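Local coordinates for prolyl-ACP dehydrogenase (PDB 4IRN), which oxidises a prolyl group carried on an acyl carrier protein, using FAD, on the route to the cyanotoxin anatoxin-a, at residues 53-58 / 109-114; 59-64 / 115-120; 75-80 / 122-127. All coordinates share one frame; numbering follows the deposited sequence.

Interaction 1: residues 53-58 / 109-114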
ATOM      1  N   GLN A  53      21.717  29.430   2.112  1.00 15.72           N
ATOM      2  CA  GLN A  53      21.948  30.662   2.883  1.00 14.85           C
ATOM      3  C   GLN A  53      21.217  31.866   2.277  1.00 18.76           C
ATOM      4  O   GLN A  53      20.563  32.609   3.009  1.00 17.70           O
ATOM      5  CB  GLN A  53      23.450  30.955   3.040  1.00 16.29           C
ATOM      6  CG  GLN A  53      24.242  29.964   3.908  1.00 45.16           C
ATOM      7  CD  GLN A  53      23.735  29.751   5.320  1.00 72.63           C
ATOM      8  OE1 GLN A  53      23.439  30.697   6.063  1.00 70.23           O
ATOM      9  NE2 GLN A  53      23.667  28.490   5.732  1.00 63.77           N
ATOM     10  N   PHE A  54      21.295  32.034   0.935  1.00 16.20           N
ATOM     11  CA  PHE A  54      20.610  33.103   0.182  1.00 15.73           C
ATOM     12  C   PHE A  54      19.095  33.010   0.383  1.00 20.31           C
ATOM     13  O   PHE A  54      18.446  34.010   0.703  1.00 18.86           O
ATOM     14  CB  PHE A  54      20.981  33.026  -1.321  1.00 16.78           C
ATOM     15  CG  PHE A  54      19.984  33.612  -2.301  1.00 17.39           C
ATOM     16  CD1 PHE A  54      19.903  34.986  -2.500  1.00 18.91           C
ATOM     17  CD2 PHE A  54      19.165  32.784  -3.066  1.00 19.58           C
ATOM     18  CE1 PHE A  54      18.983  35.525  -3.411  1.00 19.42           C
ATOM     19  CE2 PHE A  54      18.251  33.324  -3.979  1.00 21.51           C
ATOM     20  CZ  PHE A  54      18.170  34.690  -4.148  1.00 18.96           C
ATOM     21  N   ALA A  55      18.540  31.776   0.209  1.00 18.47           N
ATOM     22  CA  ALA A  55      17.113  31.470   0.361  1.00 18.39           C
ATOM     23  C   ALA A  55      16.622  31.662   1.795  1.00 23.69           C
ATOM     24  O   ALA A  55      15.496  32.119   1.994  1.00 24.31           O
ATOM     25  CB  ALA A  55      16.824  30.054  -0.119  1.00 18.79           C
ATOM     26  N   GLN A  56      17.458  31.312   2.788  1.00 19.68           N
ATOM     27  CA  GLN A  56      17.123  31.438   4.203  1.00 18.80           C
ATOM     28  C   GLN A  56      17.209  32.878   4.699  1.00 24.61           C
ATOM     29  O   GLN A  56      16.486  33.218   5.631  1.00 24.61           O
ATOM     30  CB  GLN A  56      18.015  30.529   5.057  1.00 19.34           C
ATOM     31  CG  GLN A  56      17.610  29.063   5.022  1.00 23.68           C
ATOM     32  CD  GLN A  56      18.546  28.167   5.795  1.00 36.97           C
ATOM     33  OE1 GLN A  56      19.715  28.496   6.056  1.00 34.97           O
ATOM     34  NE2 GLN A  56      18.058  26.982   6.133  1.00 22.18           N
ATOM     35  N   GLN A  57      18.100  33.714   4.101  1.00 21.42           N
ATOM     36  CA  GLN A  57      18.315  35.097   4.540  1.00 21.17           C
ATOM     37  C   GLN A  57      17.563  36.163   3.751  1.00 26.85           C
ATOM     38  O   GLN A  57      16.941  37.040   4.354  1.00 27.22           O
ATOM     39  CB  GLN A  57      19.814  35.431   4.582  1.00 22.53           C
ATOM     40  CG  GLN A  57      20.590  34.709   5.689  1.00 43.18           C
ATOM     41  CD  GLN A  57      22.071  34.565   5.408  1.00 69.49           C
ATOM     42  OE1 GLN A  57      22.587  34.938   4.342  1.00 68.27           O
ATOM     43  NE2 GLN A  57      22.791  33.997   6.362  1.00 62.00           N
ATOM     44  N   SER A  58      17.645  36.124   2.412  1.00 24.54           N
ATOM     45  CA  SER A  58      17.025  37.139   1.561  1.00 24.53           C
ATOM     46  C   SER A  58      15.726  36.757   0.833  1.00 27.38           C
ATOM     47  O   SER A  58      15.320  37.470  -0.087  1.00 27.11           O
ATOM     48  CB  SER A  58      18.051  37.761   0.614  1.00 28.37           C
ATOM     49  OG  SER A  58      18.758  36.771  -0.111  1.00 36.17           O
ATOM     50  N   GLN A 109      17.843  21.446  -5.489  1.00 15.82           N
ATOM     51  CA  GLN A 109      17.533  20.689  -4.287  1.00 14.92           C
ATOM     52  C   GLN A 109      17.765  21.611  -3.079  1.00 19.77           C
ATOM     53  O   GLN A 109      16.888  21.719  -2.218  1.00 20.34           O
ATOM     54  CB  GLN A 109      18.402  19.421  -4.199  1.00 15.72           C
ATOM     55  CG  GLN A 109      17.801  18.312  -3.341  1.00 18.62           C
ATOM     56  CD  GLN A 109      18.225  18.363  -1.897  1.00 30.22           C
ATOM     57  OE1 GLN A 109      19.113  19.119  -1.502  1.00 29.74           O
ATOM     58  NE2 GLN A 109      17.635  17.507  -1.078  1.00 16.23           N
ATOM     59  N   GLY A 110      18.871  22.383  -3.092  1.00 15.66           N
ATOM     60  CA  GLY A 110      19.254  23.352  -2.067  1.00 15.13           C
ATOM     61  C   GLY A 110      18.261  24.487  -1.937  1.00 19.55           C
ATOM     62  O   GLY A 110      17.938  24.904  -0.823  1.00 18.87           O
ATOM     63  N   LEU A 111      17.750  24.968  -3.089  1.00 16.91           N
ATOM     64  CA  LEU A 111      16.759  26.040  -3.146  1.00 17.21           C
ATOM     65  C   LEU A 111      15.459  25.600  -2.472  1.00 22.52           C
ATOM     66  O   LEU A 111      14.897  26.370  -1.704  1.00 22.75           O
ATOM     67  CB  LEU A 111      16.515  26.501  -4.609  1.00 17.30           C
ATOM     68  CG  LEU A 111      15.557  27.695  -4.832  1.00 21.56           C
ATOM     69  CD1 LEU A 111      16.053  28.982  -4.147  1.00 21.43           C
ATOM     70  CD2 LEU A 111      15.334  27.945  -6.304  1.00 22.69           C
ATOM     71  N   GLY A 112      15.024  24.365  -2.740  1.00 18.58           N
ATOM     72  CA  GLY A 112      13.816  23.784  -2.163  1.00 17.58           C
ATOM     73  C   GLY A 112      13.890  23.631  -0.658  1.00 19.78           C
ATOM     74  O   GLY A 112      12.892  23.835   0.028  1.00 18.35           O
ATOM     75  N   TYR A 113      15.086  23.298  -0.136  1.00 16.73           N
ATOM     76  CA  TYR A 113      15.346  23.146   1.290  1.00 16.61           C
ATOM     77  C   TYR A 113      15.314  24.522   1.993  1.00 20.53           C
ATOM     78  O   TYR A 113      14.704  24.650   3.059  1.00 21.39           O
ATOM     79  CB  TYR A 113      16.695  22.421   1.521  1.00 18.46           C
ATOM     80  CG  TYR A 113      17.095  22.294   2.984  1.00 21.85           C
ATOM     81  CD1 TYR A 113      17.739  23.340   3.650  1.00 23.66           C
ATOM     82  CD2 TYR A 113      16.787  21.146   3.718  1.00 23.05           C
ATOM     83  CE1 TYR A 113      18.044  23.255   5.012  1.00 25.23           C
ATOM     84  CE2 TYR A 113      17.146  21.027   5.064  1.00 23.84           C
ATOM     85  CZ  TYR A 113      17.786  22.080   5.704  1.00 31.64           C
ATOM     86  OH  TYR A 113      18.042  21.996   7.055  1.00 33.49           O
ATOM     87  N   GLY A 114      15.970  25.520   1.393  1.00 15.13           N
ATOM     88  CA  GLY A 114      16.072  26.873   1.929  1.00 14.35           C
ATOM     89  C   GLY A 114      14.868  27.773   1.733  1.00 19.39           C
ATOM     90  O   GLY A 114      14.638  28.674   2.545  1.00 19.52           O
TER

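Interaction 2: residues 59-64 / 115-120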
ATOM      1  N   LEU A  59      15.043  35.686   1.269  1.00 22.83           N
ATOM      2  CA  LEU A  59      13.772  35.286   0.647  1.00 21.93           C
ATOM      3  C   LEU A  59      12.596  35.231   1.633  1.00 25.82           C
ATOM      4  O   LEU A  59      11.493  34.847   1.245  1.00 25.13           O
ATOM      5  CB  LEU A  59      13.890  33.960  -0.153  1.00 21.45           C
ATOM      6  CG  LEU A  59      14.764  33.919  -1.413  1.00 25.05           C
ATOM      7  CD1 LEU A  59      14.653  32.573  -2.080  1.00 25.57           C
ATOM      8  CD2 LEU A  59      14.363  34.976  -2.413  1.00 25.55           C
ATOM      9  N   ILE A  60      12.833  35.636   2.897  1.00 23.54           N
ATOM     10  CA  ILE A  60      11.842  35.663   3.987  1.00 24.21           C
ATOM     11  C   ILE A  60      10.550  36.366   3.537  1.00 29.10           C
ATOM     12  O   ILE A  60      10.595  37.493   3.022  1.00 29.71           O
ATOM     13  CB  ILE A  60      12.429  36.295   5.300  1.00 27.60           C
ATOM     14  CG1 ILE A  60      13.784  35.678   5.731  1.00 27.98           C
ATOM     15  CG2 ILE A  60      11.406  36.349   6.462  1.00 28.44           C
ATOM     16  CD1 ILE A  60      13.712  34.285   6.410  1.00 40.89           C
ATOM     17  N   SER A  61       9.410  35.668   3.705  1.00 24.72           N
ATOM     18  CA  SER A  61       8.098  36.201   3.352  1.00 23.69           C
ATOM     19  C   SER A  61       7.088  35.815   4.424  1.00 25.29           C
ATOM     20  O   SER A  61       7.363  34.941   5.251  1.00 23.88           O
ATOM     21  CB  SER A  61       7.659  35.698   1.977  1.00 27.81           C
ATOM     22  OG  SER A  61       7.561  34.284   1.928  1.00 40.67           O
ATOM     23  N   ASP A  62       5.930  36.492   4.431  1.00 21.53           N
ATOM     24  CA  ASP A  62       4.830  36.215   5.352  1.00 20.26           C
ATOM     25  C   ASP A  62       4.003  35.157   4.656  1.00 23.30           C
ATOM     26  O   ASP A  62       2.949  35.463   4.076  1.00 23.12           O
ATOM     27  CB  ASP A  62       4.024  37.493   5.621  1.00 22.03           C
ATOM     28  CG  ASP A  62       2.970  37.396   6.721  1.00 34.79           C
ATOM     29  OD1 ASP A  62       2.764  36.281   7.262  1.00 34.95           O
ATOM     30  OD2 ASP A  62       2.322  38.429   7.017  1.00 42.04           O
ATOM     31  N   LEU A  63       4.539  33.915   4.636  1.00 20.14           N
ATOM     32  CA  LEU A  63       3.943  32.781   3.936  1.00 19.52           C
ATOM     33  C   LEU A  63       2.534  32.383   4.314  1.00 21.47           C
ATOM     34  O   LEU A  63       1.789  31.962   3.442  1.00 20.52           O
ATOM     35  CB  LEU A  63       4.855  31.559   3.883  1.00 19.43           C
ATOM     36  CG  LEU A  63       5.457  31.224   2.528  1.00 24.23           C
ATOM     37  CD1 LEU A  63       6.137  29.894   2.595  1.00 24.39           C
ATOM     38  CD2 LEU A  63       4.424  31.169   1.401  1.00 27.35           C
ATOM     39  N   ILE A  64       2.148  32.516   5.603  1.00 15.19           N
ATOM     40  CA  ILE A  64       0.788  32.201   6.032  1.00 14.33           C
ATOM     41  C   ILE A  64      -0.179  33.185   5.335  1.00 18.61           C
ATOM     42  O   ILE A  64      -1.191  32.748   4.780  1.00 18.50           O
ATOM     43  CB  ILE A  64       0.646  32.167   7.586  1.00 16.94           C
ATOM     44  CG1 ILE A  64       1.500  31.018   8.206  1.00 16.69           C
ATOM     45  CG2 ILE A  64      -0.840  32.070   8.010  1.00 16.89           C
ATOM     46  CD1 ILE A  64       1.811  31.136   9.674  1.00 22.81           C
ATOM     47  N   CYS A 115      14.114  27.573   0.644  1.00 16.63           N
ATOM     48  CA  CYS A 115      12.930  28.374   0.306  1.00 16.64           C
ATOM     49  C   CYS A 115      11.652  27.607   0.617  1.00 19.24           C
ATOM     50  O   CYS A 115      11.460  26.494   0.112  1.00 19.71           O
ATOM     51  CB  CYS A 115      12.977  28.823  -1.151  1.00 17.41           C
ATOM     52  SG  CYS A 115      11.638  29.944  -1.630  1.00 21.71           S
ATOM     53  N   LYS A 116      10.784  28.198   1.454  1.00 13.20           N
ATOM     54  CA  LYS A 116       9.528  27.573   1.878  1.00 11.92           C
ATOM     55  C   LYS A 116       8.370  27.838   0.905  1.00 15.37           C
ATOM     56  O   LYS A 116       7.360  27.133   0.943  1.00 14.76           O
ATOM     57  CB  LYS A 116       9.163  28.002   3.314  1.00 13.50           C
ATOM     58  CG  LYS A 116      10.034  27.385   4.409  1.00 17.55           C
ATOM     59  CD  LYS A 116       9.570  27.837   5.782  1.00 26.87           C
ATOM     60  CE  LYS A 116      10.239  27.081   6.897  1.00 38.79           C
ATOM     61  NZ  LYS A 116       9.855  27.604   8.226  1.00 49.13           N
ATOM     62  N   ASP A 117       8.508  28.861   0.048  1.00 12.12           N
ATOM     63  CA  ASP A 117       7.497  29.267  -0.926  1.00 11.47           C
ATOM     64  C   ASP A 117       7.525  28.317  -2.123  1.00 15.41           C
ATOM     65  O   ASP A 117       8.242  28.554  -3.106  1.00 15.23           O
ATOM     66  CB  ASP A 117       7.704  30.741  -1.346  1.00 12.90           C
ATOM     67  CG  ASP A 117       6.520  31.400  -2.033  1.00 21.30           C
ATOM     68  OD1 ASP A 117       5.812  30.709  -2.790  1.00 19.22           O
ATOM     69  OD2 ASP A 117       6.350  32.633  -1.875  1.00 33.18           O
ATOM     70  N   ASN A 118       6.736  27.239  -2.029  1.00 10.73           N
ATOM     71  CA  ASN A 118       6.641  26.213  -3.061  1.00 10.06           C
ATOM     72  C   ASN A 118       6.016  26.729  -4.360  1.00 14.03           C
ATOM     73  O   ASN A 118       6.388  26.263  -5.439  1.00 14.00           O
ATOM     74  CB  ASN A 118       5.921  24.962  -2.531  1.00  9.49           C
ATOM     75  CG  ASN A 118       6.605  24.337  -1.341  1.00 31.77           C
ATOM     76  OD1 ASN A 118       7.763  23.930  -1.406  1.00 34.20           O
ATOM     77  ND2 ASN A 118       5.915  24.275  -0.216  1.00 20.46           N
ATOM     78  N   GLY A 119       5.098  27.688  -4.247  1.00 10.03           N
ATOM     79  CA  GLY A 119       4.443  28.309  -5.395  1.00  9.81           C
ATOM     80  C   GLY A 119       5.408  29.090  -6.268  1.00 13.92           C
ATOM     81  O   GLY A 119       5.326  29.009  -7.501  1.00 13.33           O
ATOM     82  N   LEU A 120       6.357  29.830  -5.624  1.00  9.74           N
ATOM     83  CA  LEU A 120       7.387  30.615  -6.316  1.00  9.59           C
ATOM     84  C   LEU A 120       8.314  29.659  -7.051  1.00 15.82           C
ATOM     85  O   LEU A 120       8.588  29.868  -8.235  1.00 16.97           O
ATOM     86  CB  LEU A 120       8.181  31.501  -5.329  1.00  9.14           C
ATOM     87  CG  LEU A 120       9.379  32.297  -5.892  1.00 12.37           C
ATOM     88  CD1 LEU A 120       8.946  33.615  -6.541  1.00 11.77           C
ATOM     89  CD2 LEU A 120      10.392  32.562  -4.815  1.00 12.54           C
TER

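Interaction 3: residues 75-80 / 122-127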
ATOM      1  N   ASP A  75       9.123  40.326  -5.569  1.00 21.91           N
ATOM      2  CA  ASP A  75      10.388  40.729  -4.953  1.00 22.37           C
ATOM      3  C   ASP A  75      11.374  39.557  -4.898  1.00 24.74           C
ATOM      4  O   ASP A  75      12.543  39.722  -5.248  1.00 23.46           O
ATOM      5  CB  ASP A  75      10.157  41.319  -3.551  1.00 25.15           C
ATOM      6  CG  ASP A  75       9.953  42.829  -3.498  1.00 45.97           C
ATOM      7  OD1 ASP A  75       9.500  43.416  -4.523  1.00 47.45           O
ATOM      8  OD2 ASP A  75      10.222  43.421  -2.435  1.00 57.06           O
ATOM      9  N   ALA A  76      10.884  38.372  -4.492  1.00 21.38           N
ATOM     10  CA  ALA A  76      11.670  37.144  -4.392  1.00 21.18           C
ATOM     11  C   ALA A  76      12.052  36.592  -5.764  1.00 26.14           C
ATOM     12  O   ALA A  76      13.137  36.022  -5.887  1.00 25.82           O
ATOM     13  CB  ALA A  76      10.918  36.101  -3.582  1.00 21.77           C
ATOM     14  N   TRP A  77      11.185  36.776  -6.790  1.00 23.66           N
ATOM     15  CA  TRP A  77      11.458  36.361  -8.171  1.00 24.12           C
ATOM     16  C   TRP A  77      12.646  37.161  -8.697  1.00 29.12           C
ATOM     17  O   TRP A  77      13.580  36.568  -9.252  1.00 29.18           O
ATOM     18  CB  TRP A  77      10.223  36.574  -9.078  1.00 23.26           C
ATOM     19  CG  TRP A  77      10.417  36.176 -10.523  1.00 24.61           C
ATOM     20  CD1 TRP A  77      11.155  36.835 -11.464  1.00 27.67           C
ATOM     21  CD2 TRP A  77       9.842  35.038 -11.195  1.00 24.70           C
ATOM     22  NE1 TRP A  77      11.103  36.163 -12.666  1.00 27.10           N
ATOM     23  CE2 TRP A  77      10.300  35.064 -12.533  1.00 28.81           C
ATOM     24  CE3 TRP A  77       8.969  34.006 -10.800  1.00 26.15           C
ATOM     25  CZ2 TRP A  77       9.946  34.081 -13.469  1.00 28.44           C
ATOM     26  CZ3 TRP A  77       8.599  33.051 -11.740  1.00 27.83           C
ATOM     27  CH2 TRP A  77       9.082  33.089 -13.056  1.00 28.51           C
ATOM     28  N   GLN A  78      12.597  38.506  -8.519  1.00 26.20           N
ATOM     29  CA  GLN A  78      13.631  39.474  -8.907  1.00 25.77           C
ATOM     30  C   GLN A  78      14.977  39.160  -8.262  1.00 28.10           C
ATOM     31  O   GLN A  78      15.990  39.165  -8.947  1.00 27.96           O
ATOM     32  CB  GLN A  78      13.199  40.906  -8.545  1.00 27.27           C
ATOM     33  CG  GLN A  78      12.107  41.518  -9.436  1.00 47.07           C
ATOM     34  CD  GLN A  78      11.421  42.749  -8.828  1.00 75.01           C
ATOM     35  OE1 GLN A  78      11.792  43.258  -7.762  1.00 72.08           O
ATOM     36  NE2 GLN A  78      10.271  43.129  -9.376  1.00 68.59           N
ATOM     37  N   LYS A  79      14.980  38.853  -6.958  1.00 23.39           N
ATOM     38  CA  LYS A  79      16.180  38.503  -6.183  1.00 22.84           C
ATOM     39  C   LYS A  79      16.822  37.203  -6.660  1.00 26.34           C
ATOM     40  O   LYS A  79      18.049  37.119  -6.715  1.00 26.10           O
ATOM     41  CB  LYS A  79      15.889  38.455  -4.673  1.00 24.40           C
ATOM     42  CG  LYS A  79      15.792  39.822  -4.036  1.00 32.71           C
ATOM     43  CD  LYS A  79      15.693  39.722  -2.532  1.00 46.09           C
ATOM     44  CE  LYS A  79      15.549  41.064  -1.862  1.00 64.70           C
ATOM     45  NZ  LYS A  79      16.857  41.764  -1.782  1.00 79.22           N
ATOM     46  N   CYS A  80      15.992  36.211  -7.027  1.00 22.02           N
ATOM     47  CA  CYS A  80      16.427  34.920  -7.555  1.00 21.56           C
ATOM     48  C   CYS A  80      17.101  35.078  -8.920  1.00 25.36           C
ATOM     49  O   CYS A  80      18.122  34.438  -9.170  1.00 25.47           O
ATOM     50  CB  CYS A  80      15.262  33.939  -7.617  1.00 21.46           C
ATOM     51  SG  CYS A  80      14.852  33.188  -6.022  1.00 25.16           S
ATOM     52  N   PHE A 122       7.655  26.598  -8.100  1.00 12.48           N
ATOM     53  CA  PHE A 122       6.915  26.033  -9.231  1.00 11.83           C
ATOM     54  C   PHE A 122       6.857  27.024 -10.401  1.00 18.29           C
ATOM     55  O   PHE A 122       7.117  26.626 -11.540  1.00 19.11           O
ATOM     56  CB  PHE A 122       5.518  25.539  -8.802  1.00 12.60           C
ATOM     57  CG  PHE A 122       4.541  25.259  -9.925  1.00 14.02           C
ATOM     58  CD1 PHE A 122       4.818  24.296 -10.892  1.00 16.67           C
ATOM     59  CD2 PHE A 122       3.330  25.940 -10.001  1.00 15.77           C
ATOM     60  CE1 PHE A 122       3.919  24.056 -11.933  1.00 17.41           C
ATOM     61  CE2 PHE A 122       2.422  25.678 -11.029  1.00 18.26           C
ATOM     62  CZ  PHE A 122       2.720  24.738 -11.983  1.00 16.41           C
ATOM     63  N   ALA A 123       6.554  28.311 -10.111  1.00 15.14           N
ATOM     64  CA  ALA A 123       6.457  29.401 -11.096  1.00 15.01           C
ATOM     65  C   ALA A 123       7.780  29.614 -11.855  1.00 19.99           C
ATOM     66  O   ALA A 123       7.767  29.810 -13.075  1.00 19.90           O
ATOM     67  CB  ALA A 123       6.034  30.685 -10.408  1.00 15.62           C
ATOM     68  N   MET A 124       8.916  29.543 -11.136  1.00 16.54           N
ATOM     69  CA  MET A 124      10.255  29.693 -11.701  1.00 16.16           C
ATOM     70  C   MET A 124      10.664  28.487 -12.568  1.00 19.42           C
ATOM     71  O   MET A 124      11.251  28.673 -13.632  1.00 18.32           O
ATOM     72  CB  MET A 124      11.285  29.930 -10.583  1.00 18.48           C
ATOM     73  CG  MET A 124      11.335  31.367 -10.090  1.00 22.40           C
ATOM     74  SD  MET A 124      12.572  31.727  -8.810  1.00 26.67           S
ATOM     75  CE  MET A 124      12.268  30.388  -7.620  1.00 23.43           C
ATOM     76  N   ASN A 125      10.361  27.257 -12.097  1.00 16.13           N
ATOM     77  CA  ASN A 125      10.675  26.009 -12.798  1.00 15.48           C
ATOM     78  C   ASN A 125       9.888  25.871 -14.095  1.00 19.02           C
ATOM     79  O   ASN A 125      10.424  25.355 -15.079  1.00 18.43           O
ATOM     80  CB  ASN A 125      10.525  24.805 -11.885  1.00 14.22           C
ATOM     81  CG  ASN A 125      11.772  24.569 -11.061  1.00 35.61           C
ATOM     82  OD1 ASN A 125      12.714  23.889 -11.484  1.00 32.82           O
ATOM     83  ND2 ASN A 125      11.850  25.193  -9.894  1.00 22.47           N
ATOM     84  N   ALA A 126       8.653  26.406 -14.109  1.00 15.13           N
ATOM     85  CA  ALA A 126       7.776  26.462 -15.266  1.00 14.49           C
ATOM     86  C   ALA A 126       8.399  27.345 -16.337  1.00 19.13           C
ATOM     87  O   ALA A 126       8.368  26.992 -17.503  1.00 19.72           O
ATOM     88  CB  ALA A 126       6.424  27.014 -14.854  1.00 15.00           C
ATOM     89  N   HIS A 127       8.949  28.483 -15.925  1.00 15.07           N
ATOM     90  CA  HIS A 127       9.623  29.494 -16.736  1.00 14.08           C
ATOM     91  C   HIS A 127      10.943  28.949 -17.326  1.00 15.82           C
ATOM     92  O   HIS A 127      11.181  29.103 -18.522  1.00 15.37           O
ATOM     93  CB  HIS A 127       9.845  30.756 -15.882  1.00 15.10           C
ATOM     94  CG  HIS A 127      10.724  31.809 -16.498  1.00 18.65           C
ATOM     95  ND1 HIS A 127      10.195  32.860 -17.215  1.00 20.36           N
ATOM     96  CD2 HIS A 127      12.071  31.949 -16.450  1.00 20.03           C
ATOM     97  CE1 HIS A 127      11.231  33.590 -17.592  1.00 19.30           C
ATOM     98  NE2 HIS A 127      12.378  33.080 -17.153  1.00 19.46           N
TER

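Interaction 1: residues 53-58 / 109-114
Leu111 makes the first approach to Ala55. Its CG stands anti to the backbone N (chi1 -176°), which swings the isobutyl end toward the other helix and leaves CD1 at 4.2 Å from Ala55 CB. Two residues on, on another side of the helix, Tyr113 meets the side chain of Gln56 rather than its backbone: the extended glutamine brings NE2 to 3.9 Å from Tyr113 CE1, with amide and ring planes 49° apart. This is a loose contact on the exposed side, and the phenol hydroxyl finds its polar partner in Glu296. Gly114 closes the walk and lets the backbones come close. Its CA is 5.0 Å from the CA of Ala55, and the alanine methyl lies directly on the glycine backbone, Ala55 CB being 3.5 Å from Gly114 C. Gln56 CG packs over the same peptide, 3.9 Å from Gly114 O. No hydrogen bond joins 53-58 to 109-114, which meet by packing, the axes of these two segments approaching to 8.3 Å and crossing at -27°; earlier on helix 42-58, Arg48 does bond to Gln109 OE1. The pair belongs to the helical N-terminal part of the acyl-CoA dehydrogenase fold. Val51 and Ile52, also on helix 42-58, carry the packing on to Leu111 and Tyr113. Helix 285-304 packs against helix 101-114 as well, Arg293 donating to the carbonyls of Gly112 and Tyr113.

Interaction 2: residues 59-64 / 115-120
Leu63 packs tightly against the backbone that links Lys116 to Asp117. Its CD1 sits 3.4 Å from Lys116 O and 3.6 Å from Lys116 CB, so one methyl covers both the carbonyl and the root of the lysine. The other branch reaches further along, CD2 lying 4.0 Å from Asp117 CG, an aliphatic methyl against a carboxylate. A second, more modest buried touch comes from Leu59, whose CD1 is 4.0 Å from Cys115 SG. Each segment runs from the connection between two consecutive helices into the start of the second, within the N-terminal helical domain of an acyl-CoA dehydrogenase fold, and they resemble each other: Asp62 and Asp117 each centre an inverse gamma turn and each take the N-cap position of the helix that follows. In Asp117 the cap is made by the side chain. A chi1 of -163° turns the carboxylate away from its own N, and OD1 reaches forward to the first turn and accepts from Leu120 N at 3.0 Å, the N-H coming from 50° above the carboxylate plane. Thr243 OG1 bonds to that oxygen too, a second polar hold on a buried carboxylate. The contact is looser toward solvent. Ser61 OG comes no nearer than 4.3 Å to Asp117 OD2, and Lys116, beyond the CB that meets Leu63, runs out extended and leads its ammonium away from the other segment.

Interaction 3: residues 75-80 / 122-127
Trp77 lays its six-membered ring against Ala123, Met124 and His127 of the other helix, one over a face and two at the rim. The indole gets there because chi1 at 180° sends it away from its own backbone N, out from its helix and across the gap. Met124 lies over one face of it: CG stands 3.9 Å from the centroid of the six-membered ring, a CH-pi contact offset toward the CE3 and CZ3 rim. The methionine chain is straight as far as SD and then bends (chi3 -49°). SD remains above the same indole face, at 5.1 Å from the six-membered ring centroid, a more distant Met-aromatic contact, and it also packs at 3.7 Å on Cys80 CB, one turn after the tryptophan. In the acyl-CoA dehydrogenase fold this is helix-to-helix packing inside the N-terminal domain, and helix 118-138 also carries Phe122, which touches the FAD. The rim of the indole makes contacts too. Ala123 CB lies in the ring plane, 3.7 Å from Trp77 CZ3, and Ala123 O comes near that plane, 3.5 Å from Trp77 CH2, while accepting from Asn196 ND2. His127 meets the same edge. The imidazole leaves its CA on the side opposite the backbone N, which stands it across the end of the indole and makes a T-shaped stack: Trp77 CZ2 points at the imidazole face, 3.9 Å from His127 CG, with the planes at 82°. The imidazole is held by the hydrogen bond between His127 ND1 and Ala158 N, and NE2 makes weak bonds to Glu132 and Leu151 O. His86 adds a further ring, meeting both Trp77 and His127.

How the interactions relate
Along the chain the three first segments come in order, 53-58, 59-64 and 75-80, and the three second segments follow in the same order, 109-114, 115-120 and 122-127, so two successive runs of the N-terminal domain meet at three points in the same order. Interactions 1 and 2 have centres about 10 Å apart, 2 and 3 about 11 Å, 1 and 3 about 13 Å. Interactions 2 and 3 share helix 118-138. Side chains join them all: Phe54 packs on Leu59 and Cys80, Leu59 and Leu120 on Ala76, Leu111 on Met124. Packing thus runs continuously from helix 42-58 to the helix whose Phe122 lines the FAD pocket.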